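Local coordinates for scaffolding protein (Clostridium cellulolyticum, PDB 1G43) that probably anchors the bacterium's cellulosome to cellulose, serving as the family IIIa cellulose-binding domain of its scaffoldin, at residues Val8-Gly13 with Ala24-Thr29; Tyr140-Lys145 with Leu154-Thr159; Asp52-Phe57 with Ala119-Ser124; Lys76-Phe81 with Glu96-Ser101; Ala62-Gly67 with Gly104-Gly109. One frame throughout, in Å; residues are numbered along the deposited sequence.

Contact 1 (Val8-Gly13 with Ala24-Thr29)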
# COMPACT_ATOMS: atom_id res chain seq x y z
N VAL A 8 1.60 2.80 -10.30
CA VAL A 8 2.19 2.42 -9.00
C VAL A 8 3.29 1.36 -9.04
O VAL A 8 3.18 0.37 -9.75
CB VAL A 8 1.11 1.92 -8.02
CG1 VAL A 8 1.77 1.52 -6.69
CG2 VAL A 8 0.04 2.99 -7.82
N GLN A 9 4.35 1.58 -8.28
CA GLN A 9 5.42 0.60 -8.20
C GLN A 9 5.47 0.07 -6.78
O GLN A 9 5.06 0.75 -5.83
CB GLN A 9 6.75 1.20 -8.60
CG GLN A 9 6.98 1.19 -10.08
CD GLN A 9 8.35 1.67 -10.44
OE1 GLN A 9 8.74 2.80 -10.13
NE2 GLN A 9 9.11 0.81 -11.09
N PHE A 10 6.00 -1.14 -6.64
CA PHE A 10 6.02 -1.81 -5.36
C PHE A 10 7.34 -2.52 -5.07
O PHE A 10 8.09 -2.82 -5.98
CB PHE A 10 4.85 -2.80 -5.37
CG PHE A 10 4.84 -3.76 -4.22
CD1 PHE A 10 4.12 -3.47 -3.07
CD2 PHE A 10 5.51 -4.96 -4.30
CE1 PHE A 10 4.07 -4.39 -2.00
CE2 PHE A 10 5.46 -5.87 -3.26
CZ PHE A 10 4.74 -5.59 -2.10
N ASN A 11 7.62 -2.77 -3.78
CA ASN A 11 8.81 -3.50 -3.34
C ASN A 11 8.61 -3.82 -1.86
O ASN A 11 7.85 -3.13 -1.18
CB ASN A 11 10.12 -2.69 -3.59
CG ASN A 11 10.70 -2.00 -2.32
OD1 ASN A 11 11.04 -2.64 -1.32
ND2 ASN A 11 10.85 -0.67 -2.40
N ASN A 12 9.23 -4.90 -1.38
CA ASN A 12 9.15 -5.26 0.03
C ASN A 12 10.55 -5.65 0.52
O ASN A 12 10.71 -6.49 1.41
CB ASN A 12 8.16 -6.42 0.26
CG ASN A 12 8.42 -7.59 -0.65
OD1 ASN A 12 9.52 -7.74 -1.20
ND2 ASN A 12 7.41 -8.44 -0.81
N GLY A 13 11.57 -5.04 -0.06
CA GLY A 13 12.94 -5.36 0.34
C GLY A 13 13.18 -6.85 0.34
O GLY A 13 13.89 -7.38 1.21
N ALA A 24 5.43 -3.34 2.84
CA ALA A 24 4.66 -2.92 1.68
C ALA A 24 5.08 -1.49 1.37
O ALA A 24 4.75 -0.56 2.11
CB ALA A 24 3.19 -2.98 1.99
N ARG A 25 5.82 -1.30 0.28
CA ARG A 25 6.28 0.04 -0.08
C ARG A 25 5.78 0.41 -1.45
O ARG A 25 5.90 -0.37 -2.38
CB ARG A 25 7.79 0.10 -0.02
CG ARG A 25 8.29 -0.28 1.38
CD ARG A 25 9.72 -0.72 1.33
NE ARG A 25 10.25 -1.00 2.65
CZ ARG A 25 11.47 -1.48 2.86
NH1 ARG A 25 12.26 -1.74 1.84
NH2 ARG A 25 11.88 -1.71 4.09
N PHE A 26 5.24 1.60 -1.58
CA PHE A 26 4.70 2.04 -2.86
C PHE A 26 5.26 3.35 -3.35
O PHE A 26 5.52 4.26 -2.57
CB PHE A 26 3.18 2.23 -2.76
CG PHE A 26 2.46 1.15 -2.05
CD1 PHE A 26 2.39 1.14 -0.66
CD2 PHE A 26 1.83 0.14 -2.76
CE1 PHE A 26 1.68 0.14 0.02
CE2 PHE A 26 1.13 -0.87 -2.09
CZ PHE A 26 1.05 -0.87 -0.71
N LYS A 27 5.45 3.44 -4.66
CA LYS A 27 5.88 4.70 -5.27
C LYS A 27 4.71 4.98 -6.20
O LYS A 27 4.53 4.30 -7.20
CB LYS A 27 7.19 4.55 -6.04
CG LYS A 27 7.96 5.88 -6.09
CD LYS A 27 9.13 5.87 -7.06
CE LYS A 27 10.41 5.36 -6.38
NZ LYS A 27 10.75 6.17 -5.13
N VAL A 28 3.87 5.93 -5.82
CA VAL A 28 2.68 6.29 -6.57
C VAL A 28 2.92 7.53 -7.42
O VAL A 28 3.38 8.57 -6.92
CB VAL A 28 1.48 6.54 -5.61
CG1 VAL A 28 0.28 7.04 -6.38
CG2 VAL A 28 1.11 5.25 -4.86
N THR A 29 2.63 7.41 -8.72
CA THR A 29 2.82 8.52 -9.65
C THR A 29 1.51 9.04 -10.22
O THR A 29 0.70 8.28 -10.75
CB THR A 29 3.71 8.13 -10.80
OG1 THR A 29 5.01 7.83 -10.29
CG2 THR A 29 3.82 9.29 -11.79

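Contact 2 (Tyr140-Lys145 with Leu154-Thr159)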
# COMPACT_ATOMS: atom_id res chain seq x y z
N TYR A 140 11.88 -1.49 -6.54
CA TYR A 140 10.55 -1.12 -7.03
C TYR A 140 10.30 -1.80 -8.38
O TYR A 140 11.20 -1.91 -9.21
CB TYR A 140 10.41 0.41 -7.16
CG TYR A 140 10.10 1.14 -5.85
CD1 TYR A 140 8.91 0.89 -5.14
CD2 TYR A 140 11.02 2.02 -5.26
CE1 TYR A 140 8.66 1.48 -3.89
CE2 TYR A 140 10.78 2.62 -4.00
CZ TYR A 140 9.60 2.34 -3.32
OH TYR A 140 9.36 2.88 -2.07
N MET A 141 9.08 -2.26 -8.59
CA MET A 141 8.72 -2.89 -9.85
C MET A 141 7.21 -2.76 -10.07
O MET A 141 6.45 -2.51 -9.13
CB MET A 141 9.11 -4.36 -9.82
CG MET A 141 8.32 -5.19 -8.82
SD MET A 141 8.91 -6.89 -8.90
CE MET A 141 7.40 -7.82 -8.80
N ASP A 142 6.76 -2.93 -11.31
CA ASP A 142 5.34 -2.85 -11.63
C ASP A 142 4.73 -4.16 -11.16
O ASP A 142 4.97 -5.19 -11.77
CB ASP A 142 5.14 -2.74 -13.14
CG ASP A 142 3.66 -2.66 -13.53
OD1 ASP A 142 2.98 -1.65 -13.21
OD2 ASP A 142 3.18 -3.62 -14.17
N TRP A 143 3.97 -4.12 -10.08
CA TRP A 143 3.36 -5.32 -9.54
C TRP A 143 1.86 -5.04 -9.50
O TRP A 143 1.36 -4.21 -8.74
CB TRP A 143 3.95 -5.61 -8.15
CG TRP A 143 3.35 -6.77 -7.38
CD1 TRP A 143 2.78 -6.72 -6.15
CD2 TRP A 143 3.28 -8.16 -7.79
NE1 TRP A 143 2.37 -7.97 -5.75
CE2 TRP A 143 2.66 -8.87 -6.74
CE3 TRP A 143 3.69 -8.86 -8.93
CZ2 TRP A 143 2.43 -10.25 -6.80
CZ3 TRP A 143 3.46 -10.24 -8.99
CH2 TRP A 143 2.83 -10.91 -7.94
N GLN A 144 1.16 -5.76 -10.36
CA GLN A 144 -0.28 -5.63 -10.54
C GLN A 144 -1.16 -6.30 -9.48
O GLN A 144 -2.40 -6.24 -9.57
CB GLN A 144 -0.64 -6.22 -11.89
CG GLN A 144 -1.87 -5.62 -12.49
CD GLN A 144 -1.56 -4.40 -13.32
OE1 GLN A 144 -0.37 -4.00 -13.46
NE2 GLN A 144 -2.61 -3.80 -13.88
N LYS A 145 -0.54 -6.94 -8.49
CA LYS A 145 -1.32 -7.60 -7.45
C LYS A 145 -1.63 -6.71 -6.22
O LYS A 145 -2.08 -7.20 -5.17
CB LYS A 145 -0.65 -8.90 -7.00
CG LYS A 145 -0.69 -10.05 -8.00
CD LYS A 145 -2.10 -10.34 -8.43
CE LYS A 145 -2.26 -11.77 -8.93
NZ LYS A 145 -2.20 -12.73 -7.79
N LEU A 154 -11.10 2.16 -8.72
CA LEU A 154 -9.82 1.55 -9.06
C LEU A 154 -9.07 2.35 -10.11
O LEU A 154 -9.60 2.59 -11.19
CB LEU A 154 -10.05 0.13 -9.59
CG LEU A 154 -8.86 -0.79 -9.87
CD1 LEU A 154 -8.16 -1.18 -8.59
CD2 LEU A 154 -9.40 -2.05 -10.53
N ALA A 155 -7.83 2.72 -9.80
CA ALA A 155 -7.02 3.51 -10.72
C ALA A 155 -5.82 2.72 -11.25
O ALA A 155 -5.27 3.05 -12.30
CB ALA A 155 -6.56 4.79 -10.04
N TYR A 156 -5.42 1.70 -10.50
CA TYR A 156 -4.27 0.84 -10.86
C TYR A 156 -4.37 -0.54 -10.19
O TYR A 156 -4.89 -0.68 -9.07
CB TYR A 156 -2.96 1.50 -10.43
CG TYR A 156 -1.73 0.64 -10.63
CD1 TYR A 156 -1.06 0.61 -11.86
CD2 TYR A 156 -1.26 -0.19 -9.61
CE1 TYR A 156 0.05 -0.24 -12.06
CE2 TYR A 156 -0.16 -1.04 -9.79
CZ TYR A 156 0.49 -1.06 -11.01
OH TYR A 156 1.56 -1.91 -11.17
N GLY A 157 -3.88 -1.56 -10.89
CA GLY A 157 -3.89 -2.91 -10.36
C GLY A 157 -5.17 -3.72 -10.45
O GLY A 157 -6.02 -3.49 -11.30
N SER A 158 -5.29 -4.68 -9.55
CA SER A 158 -6.45 -5.56 -9.53
C SER A 158 -6.75 -6.00 -8.10
O SER A 158 -5.95 -5.76 -7.20
CB SER A 158 -6.18 -6.78 -10.40
OG SER A 158 -4.86 -7.23 -10.14
N THR A 159 -7.90 -6.64 -7.91
CA THR A 159 -8.33 -7.13 -6.61
C THR A 159 -8.62 -8.63 -6.83
O THR A 159 -8.92 -9.03 -7.95
CB THR A 159 -9.67 -6.48 -6.18
OG1 THR A 159 -10.70 -6.96 -7.04
CG2 THR A 159 -9.65 -4.96 -6.32

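Contact 3 (Asp52-Phe57 with Ala119-Ser124)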
# COMPACT_ATOMS: atom_id res chain seq x y z
N ASP A 52 -5.59 -15.32 13.84
CA ASP A 52 -6.35 -14.16 14.18
C ASP A 52 -5.72 -13.43 15.38
O ASP A 52 -6.12 -13.62 16.52
CB ASP A 52 -7.80 -14.59 14.48
CG ASP A 52 -8.78 -13.45 14.34
OD1 ASP A 52 -8.31 -12.30 14.12
OD2 ASP A 52 -10.00 -13.70 14.46
N LYS A 53 -4.71 -12.61 15.11
CA LYS A 53 -4.02 -11.89 16.17
C LYS A 53 -3.99 -10.38 15.92
O LYS A 53 -4.04 -9.93 14.79
CB LYS A 53 -2.58 -12.39 16.30
CG LYS A 53 -2.47 -13.88 16.55
CD LYS A 53 -1.03 -14.30 16.80
CE LYS A 53 -0.99 -15.73 17.33
NZ LYS A 53 0.35 -16.14 17.77
N PRO A 54 -3.89 -9.60 16.99
CA PRO A 54 -3.84 -8.13 16.91
C PRO A 54 -2.60 -7.76 16.07
O PRO A 54 -1.54 -8.32 16.28
CB PRO A 54 -3.63 -7.70 18.35
CG PRO A 54 -3.98 -8.89 19.17
CD PRO A 54 -3.59 -10.06 18.36
N LEU A 55 -2.75 -6.81 15.15
CA LEU A 55 -1.66 -6.37 14.29
C LEU A 55 -1.26 -4.93 14.60
O LEU A 55 -2.05 -4.16 15.15
CB LEU A 55 -2.07 -6.47 12.82
CG LEU A 55 -2.49 -7.88 12.35
CD1 LEU A 55 -2.75 -7.86 10.85
CD2 LEU A 55 -1.38 -8.88 12.64
N THR A 56 -0.02 -4.59 14.30
CA THR A 56 0.43 -3.22 14.51
C THR A 56 0.92 -2.71 13.17
O THR A 56 1.68 -3.40 12.49
CB THR A 56 1.56 -3.12 15.57
OG1 THR A 56 0.99 -3.40 16.85
CG2 THR A 56 2.15 -1.70 15.64
N PHE A 57 0.44 -1.53 12.79
CA PHE A 57 0.85 -0.90 11.54
C PHE A 57 1.90 0.20 11.77
O PHE A 57 1.84 0.94 12.74
CB PHE A 57 -0.35 -0.27 10.87
CG PHE A 57 -0.02 0.48 9.61
CD1 PHE A 57 0.03 -0.17 8.38
CD2 PHE A 57 0.18 1.86 9.65
CE1 PHE A 57 0.26 0.54 7.21
CE2 PHE A 57 0.41 2.58 8.47
CZ PHE A 57 0.45 1.92 7.25
N ALA A 119 3.03 -6.02 11.72
CA ALA A 119 3.40 -7.28 12.37
C ALA A 119 2.40 -7.61 13.46
O ALA A 119 1.57 -6.78 13.84
CB ALA A 119 4.80 -7.14 12.95
N ARG A 120 2.46 -8.83 13.96
CA ARG A 120 1.56 -9.20 15.04
C ARG A 120 2.17 -8.66 16.32
O ARG A 120 3.40 -8.49 16.42
CB ARG A 120 1.39 -10.71 15.15
CG ARG A 120 0.72 -11.37 13.97
CD ARG A 120 0.98 -12.84 14.02
NE ARG A 120 0.42 -13.52 12.87
CZ ARG A 120 0.71 -14.77 12.53
NH1 ARG A 120 1.56 -15.46 13.27
NH2 ARG A 120 0.16 -15.32 11.45
N ASN A 121 1.32 -8.39 17.29
CA ASN A 121 1.78 -7.89 18.56
C ASN A 121 2.74 -8.86 19.25
O ASN A 121 3.54 -8.45 20.08
CB ASN A 121 0.59 -7.59 19.46
CG ASN A 121 -0.26 -6.44 18.94
OD1 ASN A 121 -1.25 -6.04 19.57
ND2 ASN A 121 0.10 -5.90 17.77
N ASP A 122 2.68 -10.15 18.91
CA ASP A 122 3.55 -11.13 19.54
C ASP A 122 4.72 -11.53 18.68
O ASP A 122 5.43 -12.47 19.00
CB ASP A 122 2.77 -12.38 19.93
CG ASP A 122 2.16 -13.12 18.74
OD1 ASP A 122 2.60 -12.99 17.58
OD2 ASP A 122 1.21 -13.88 18.99
N TRP A 123 4.91 -10.82 17.58
CA TRP A 123 6.00 -11.08 16.66
C TRP A 123 6.11 -12.47 16.08
O TRP A 123 7.15 -12.84 15.57
CB TRP A 123 7.34 -10.69 17.30
CG TRP A 123 7.36 -9.26 17.63
CD1 TRP A 123 7.00 -8.69 18.82
CD2 TRP A 123 7.64 -8.17 16.74
NE1 TRP A 123 7.04 -7.31 18.72
CE2 TRP A 123 7.43 -6.97 17.45
CE3 TRP A 123 8.05 -8.10 15.40
CZ2 TRP A 123 7.62 -5.70 16.87
CZ3 TRP A 123 8.24 -6.84 14.83
CH2 TRP A 123 8.02 -5.66 15.56
N SER A 124 5.04 -13.26 16.14
CA SER A 124 5.09 -14.60 15.54
C SER A 124 5.11 -14.44 14.01
O SER A 124 4.74 -13.39 13.47
CB SER A 124 3.87 -15.45 15.98
OG SER A 124 2.63 -14.85 15.66
O HOH W 1 -1.48 -3.34 17.79

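Contact 4 (Lys76-Phe81 with Glu96-Ser101)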
# COMPACT_ATOMS: atom_id res chain seq x y z
N LYS A 76 1.37 11.36 8.46
CA LYS A 76 0.01 11.46 7.94
C LYS A 76 -0.58 10.19 7.35
O LYS A 76 -1.71 10.21 6.85
CB LYS A 76 -0.07 12.54 6.87
CG LYS A 76 -0.45 13.88 7.40
CD LYS A 76 0.73 14.70 7.79
CE LYS A 76 0.27 15.95 8.51
NZ LYS A 76 1.30 17.00 8.38
N VAL A 77 0.16 9.10 7.38
CA VAL A 77 -0.33 7.86 6.82
C VAL A 77 -0.97 6.95 7.86
O VAL A 77 -0.50 6.84 8.97
CB VAL A 77 0.85 7.15 6.12
CG1 VAL A 77 0.40 5.82 5.52
CG2 VAL A 77 1.41 8.07 5.07
N THR A 78 -2.07 6.31 7.51
CA THR A 78 -2.72 5.40 8.44
C THR A 78 -2.94 4.07 7.73
O THR A 78 -3.02 4.01 6.49
CB THR A 78 -4.10 5.94 8.92
OG1 THR A 78 -5.03 5.96 7.82
CG2 THR A 78 -3.97 7.32 9.49
N GLY A 79 -3.03 3.01 8.53
CA GLY A 79 -3.24 1.68 8.00
C GLY A 79 -4.43 1.03 8.66
O GLY A 79 -4.69 1.27 9.83
N SER A 80 -5.18 0.24 7.91
CA SER A 80 -6.36 -0.45 8.43
C SER A 80 -6.39 -1.88 7.94
O SER A 80 -5.95 -2.15 6.83
CB SER A 80 -7.65 0.23 7.97
OG SER A 80 -7.79 1.46 8.64
N PHE A 81 -6.94 -2.77 8.75
CA PHE A 81 -7.02 -4.17 8.38
C PHE A 81 -8.48 -4.63 8.34
O PHE A 81 -9.18 -4.66 9.36
CB PHE A 81 -6.18 -4.97 9.35
CG PHE A 81 -4.74 -4.58 9.33
CD1 PHE A 81 -3.92 -4.95 8.26
CD2 PHE A 81 -4.18 -3.86 10.39
CE1 PHE A 81 -2.57 -4.61 8.24
CE2 PHE A 81 -2.83 -3.52 10.38
CZ PHE A 81 -2.02 -3.90 9.30
N GLU A 96 -5.25 -1.63 4.22
CA GLU A 96 -5.67 -0.47 3.45
C GLU A 96 -4.87 0.70 3.95
O GLU A 96 -4.97 1.06 5.11
CB GLU A 96 -7.15 -0.16 3.59
CG GLU A 96 -7.53 1.03 2.72
CD GLU A 96 -9.02 1.30 2.72
OE1 GLU A 96 -9.54 1.75 3.75
OE2 GLU A 96 -9.66 1.04 1.68
N VAL A 97 -4.05 1.28 3.08
CA VAL A 97 -3.25 2.43 3.44
C VAL A 97 -3.96 3.70 3.01
O VAL A 97 -4.44 3.80 1.87
CB VAL A 97 -1.85 2.35 2.79
CG1 VAL A 97 -1.02 3.53 3.21
CG2 VAL A 97 -1.15 1.09 3.22
N ALA A 98 -4.07 4.67 3.90
CA ALA A 98 -4.74 5.92 3.56
C ALA A 98 -3.94 7.07 4.12
O ALA A 98 -3.01 6.85 4.87
CB ALA A 98 -6.13 5.94 4.13
N LEU A 99 -4.31 8.30 3.77
CA LEU A 99 -3.62 9.49 4.27
C LEU A 99 -4.64 10.48 4.84
O LEU A 99 -5.75 10.60 4.34
CB LEU A 99 -2.80 10.15 3.16
CG LEU A 99 -1.70 9.29 2.53
CD1 LEU A 99 -2.24 8.59 1.32
CD2 LEU A 99 -0.53 10.14 2.12
N ASN A 100 -4.26 11.17 5.92
CA ASN A 100 -5.17 12.12 6.56
C ASN A 100 -5.62 13.27 5.63
O ASN A 100 -5.02 13.55 4.59
CB ASN A 100 -4.53 12.71 7.82
CG ASN A 100 -4.15 11.65 8.85
OD1 ASN A 100 -4.88 10.67 9.06
ND2 ASN A 100 -2.99 11.85 9.52
N SER A 101 -6.68 13.93 6.04
CA SER A 101 -7.28 15.01 5.27
C SER A 101 -6.33 16.11 4.81
O SER A 101 -6.54 16.74 3.77
CB SER A 101 -8.42 15.62 6.09
OG SER A 101 -7.91 16.17 7.31
O HOH W 2 -6.47 2.95 6.61

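Contact 5 (Ala62-Gly67 with Gly104-Gly109)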
# COMPACT_ATOMS: atom_id res chain seq x y z
N ALA A 62 7.22 8.53 4.42
CA ALA A 62 6.34 8.91 3.32
C ALA A 62 6.68 10.34 2.97
O ALA A 62 6.82 11.19 3.86
CB ALA A 62 4.89 8.79 3.72
N GLY A 63 6.81 10.62 1.68
CA GLY A 63 7.15 11.97 1.28
C GLY A 63 6.98 12.25 -0.19
O GLY A 63 6.83 11.33 -1.01
N TYR A 64 6.99 13.55 -0.53
CA TYR A 64 6.85 13.99 -1.91
C TYR A 64 7.21 15.46 -2.14
O TYR A 64 7.27 16.27 -1.21
CB TYR A 64 5.45 13.72 -2.44
CG TYR A 64 4.38 14.57 -1.80
CD1 TYR A 64 4.03 15.81 -2.33
CD2 TYR A 64 3.72 14.14 -0.65
CE1 TYR A 64 3.05 16.61 -1.73
CE2 TYR A 64 2.75 14.92 -0.06
CZ TYR A 64 2.41 16.15 -0.60
OH TYR A 64 1.41 16.91 -0.03
N MET A 65 7.45 15.78 -3.40
CA MET A 65 7.83 17.10 -3.85
C MET A 65 6.62 17.90 -4.26
O MET A 65 5.78 17.43 -5.02
CB MET A 65 8.78 16.98 -5.03
CG MET A 65 10.13 16.43 -4.62
SD MET A 65 11.00 17.73 -3.75
CE MET A 65 11.69 18.57 -5.26
N SER A 66 6.51 19.11 -3.71
CA SER A 66 5.42 20.03 -4.02
C SER A 66 6.19 21.23 -4.55
O SER A 66 6.82 21.96 -3.78
CB SER A 66 4.67 20.40 -2.73
OG SER A 66 3.31 20.73 -2.98
N GLY A 67 6.21 21.41 -5.87
CA GLY A 67 6.95 22.53 -6.41
C GLY A 67 8.40 22.22 -6.11
O GLY A 67 8.89 21.17 -6.53
N GLY A 104 -2.01 16.69 1.85
CA GLY A 104 -1.59 17.62 0.79
C GLY A 104 -2.12 17.23 -0.58
O GLY A 104 -3.03 16.41 -0.70
N SER A 105 -1.57 17.82 -1.63
CA SER A 105 -2.03 17.48 -2.97
C SER A 105 -0.82 17.04 -3.78
O SER A 105 0.24 17.65 -3.71
CB SER A 105 -2.71 18.69 -3.64
OG SER A 105 -3.88 18.31 -4.38
N LEU A 106 -0.98 15.95 -4.52
CA LEU A 106 0.11 15.45 -5.33
C LEU A 106 -0.02 16.13 -6.68
O LEU A 106 -1.02 15.99 -7.37
CB LEU A 106 0.02 13.94 -5.46
CG LEU A 106 1.15 13.24 -6.22
CD1 LEU A 106 2.50 13.36 -5.45
CD2 LEU A 106 0.77 11.79 -6.41
N PRO A 107 1.00 16.88 -7.08
CA PRO A 107 0.93 17.57 -8.37
C PRO A 107 0.99 16.63 -9.58
O PRO A 107 1.63 15.58 -9.54
CB PRO A 107 2.15 18.50 -8.33
CG PRO A 107 2.54 18.56 -6.83
CD PRO A 107 2.27 17.15 -6.39
N ALA A 108 0.31 17.04 -10.65
CA ALA A 108 0.29 16.29 -11.90
C ALA A 108 1.73 15.87 -12.22
O ALA A 108 2.65 16.68 -12.18
CB ALA A 108 -0.28 17.18 -13.04
N GLY A 109 1.91 14.59 -12.53
CA GLY A 109 3.24 14.08 -12.82
C GLY A 109 4.11 13.91 -11.57
O GLY A 109 5.27 13.53 -11.68
O HOH W 3 0.62 20.21 -1.27

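Contact 1 (Val8-Gly13 with Ala24-Thr29)
A beta hairpin made by strands 6-11 and 18-30 forms this contact: Val8, Gln9, Phe10 and Asn11 face Val28, Lys27, Phe26 and Arg25 in antiparallel order. Gln9 and Lys27 are a hydrogen-bonded pair, with Gln9 N giving to Lys27 O at 2.9 Å and Lys27 N giving back to Gln9 O at 3.0 Å. Asn11 and Arg25 repeat the exchange less straight, the Asn11 N to Arg25 O bond being 3.3 Å long. Between them, Phe10 and Phe26 make an offset edge-to-face stack. The edge of Phe10 turns to the face of Phe26, the centroids 6.0 Å apart and the planes at 63°. Phe10 has CG anti to the backbone N (chi1 170°), which carries the ring forward along its strand, toward Asn12, until CE1 lies by Ala24. At the edge of the Phe26 ring, CD2 lies near Val8 CG1, and Val8 and Val28 lie side by side, CG2 against CG2 at 3.9 Å. On the reverse face Arg25 extends past the Asn11 amide, the two planes 78° apart, with Arg25 NH1 3.5 Å from Asn11 OD1. That oxygen accepts from Gly13 N at 2.8 Å in the carbonyl plane, an Asx turn that bends the chain as the strand ends. Phe10, Phe26 and Val28 all pack on strand 41-47 across the sandwich, whereas strand 111-120 takes up the far edge of 18-30 through backbone bonds to Ala24, Phe26 and Val28.

Contact 2 (Tyr140-Lys145 with Leu154-Thr159)
Ser158 OG donates to Gln144 O at 2.7 Å, entering 25° off the carbonyl plane, and this bond ties the end of the chain to the loop before strand 147-150. The hydroxyl sits between the backbone N and carbonyl carbon of its own residue (chi1 43°), which aims it at that oxygen. The second polar link joins Tyr156 and Asp142: the phenol OH donates to Asp142 OD1, modelled at a very short 2.5 Å, a length to be taken with caution. The carboxylate oxygen lies in the ring plane at its edge, yet the carboxylate itself is twisted 78° from the ring. Gln144 folds back at chi2, bringing its amide to the hydroxyl end of the same tyrosine, which it crosses at a slant: Gln144 OE1 is 3.7 Å from Tyr156 OH, and Gln144 NE2 is 3.8 Å from Gly157 CA. Beneath this surface patch Tyr156 rests on Val8 of strand 6-11, and Trp143 meets the ring of Phe10 while its NE1 bonds to Ser133 O. Ala155 and Tyr156 together face Ala148 as a classic beta bulge, where the chain turns a corner at Tyr156, beside the edge strand of the five-stranded sheet.

Contact 3 (Asp52-Phe57 with Ala119-Ser124)
Backbone hydrogen bonds pair Thr56 with Ala119: Thr56 N reaches Ala119 O at 2.7 Å, and Ala119 N returns to Thr56 O at 3.0 Å. One step beyond the strand, Asn121 N gives to Pro54 O at 3.0 Å, just where a type I turn from Arg120 to Trp123 begins. Charge does the work at the outer end. Lys53, extended beyond CG, places NZ 2.7 Å from Asp122 OD2 in a salt bridge on the syn side of the carboxylate. The other oxygen, Asp122 OD1, is gripped twice by Ser124, through OG and through the backbone N, both from one face of its plane; the N bond makes an Asx turn. Ser124 OG also accepts from Arg120 NH1 at 2.7 Å within the guanidinium plane, a relay that probably fixes the aspartate for the lysine. Apolar contact is narrower: Leu55 CD2 lies against Arg120 CG at 3.5 Å, the chains side by side. Water 1 links Leu55 O to Asn121 ND2. Strands 55-66 and 111-120 meet here at one end of their sheet; Leu55 leans on Phe81 of strand 77-88, while Arg120 touches Asp50, a ligand of the bound calcium ion, and bonds to Gln49 O.

Contact 4 (Lys76-Phe81 with Glu96-Ser101)
Val77 and Leu99 lie side by side and point the same way in the beta hairpin of strands 77-88 and 91-99, part of the five-stranded sheet of the sandwich. Val77 CG2 touches Leu99 CD2 at 4.1 Å. Its other methyl, CG1, stands anti to the backbone N (chi1 179°) and reaches diagonally to Val97, where the two CG1 atoms meet at 3.5 Å, closer than the leucine contact. Gly79 faces Val97 without adding bulk, so on this side the hairpin presents Val77, Val97 and Leu99 to the interior. Val77 packs there on Cys59 and Ala62 of strand 55-66, and Val97 on Leu43 of strand 41-47. The opposite face carries Thr78, Ser80, Glu96 and Ala98. Thr78 turns CG2 toward the open end of the hairpin, away from its turn, where it lies 3.5 Å from Asn100 OD1, while its OG1 lies beside Ala98 CB. Asn100 folds its amide across the backbone of Lys76, and its own N donates to Lys76 O at 2.9 Å with an N-H...O angle of 162°. Thr78 and Ala98 exchange the straightest pair of bonds, Thr78 N to Ala98 O reaching 173°. Ser80 and Glu96 exchange a second pair, more bent where Ser80 N gives to Glu96 O. That same carbonyl takes a second donor from solvent: water 2 gives to Glu96 O at 2.8 Å and lies 2.8 Å from Ser80 OG, adding a water-mediated link beside the direct Ser80-Glu96 bonds.

Contact 5 (Ala62-Gly67 with Gly104-Gly109)
Ser66 and Pro107 bring their CA atoms nearest, 6.7 Å apart, too wide for strand pairing, so the end of strand 55-66 passes segment 104-109 without a backbone bond. Tyr64 spans most of the gap. Its CG lies between the backbone N and the carbonyl carbon (chi1 68°), which swings the ring from its strand toward the other segment. There Gly104 CA meets the ring edge near its plane, 3.2 Å from Tyr64 OH, and the absence of a side chain on Gly104 lets the hydroxyl come so near. The same hydroxyl is hydrogen-bonded to Ala103 O, one residue earlier. Along the ring, Tyr64 CE1 lies 3.6 Å from Ser105 O, while the base of the side chain, CB, rests on Leu106 CD1 at 4.2 Å. Leu106 CG is anti to the backbone N (chi1 -177°), and the end of its side chain comes back to the tyrosine. Further on, the Pro107 ring sits by the backbone: its CD is 3.8 Å from Met65 O and its CG 4.3 Å from Ser66 CA. Water 3 lies between the segments, 3.2 Å from Ser66 OG and accepting from Ser105 N in a long bond. Ile71 of strand 69-72 and Leu38 also pack against the buried tyrosine. The chemistry is therefore that of one aromatic wedge with a hydroxyl held by the carbonyl of Ala103, backed by van der Waals contacts and one water, so the two segments, each paired to other strands, meet here mainly through side-chain packing.

How the contacts relate
Contact 1 is the most buried of the five and contact 2 lies on the surface beside it, joined by a probable hydrogen bond from Met141 N to Phe10 O. Contacts 1 and 4 are both hairpins with apolar inner faces, but they belong to different sheets, their centres about 15 Å apart. Contacts 3 and 5 share strand 55-66 and hold its two ends, about 32 Å apart between centres: one with a salt bridge and paired backbone, the other with a tyrosine and little polar grip. Contact 4 lies between them, its Val77 against Ala62 and its Gly79 and Phe81 against Phe57, helping to bring the two sheets together.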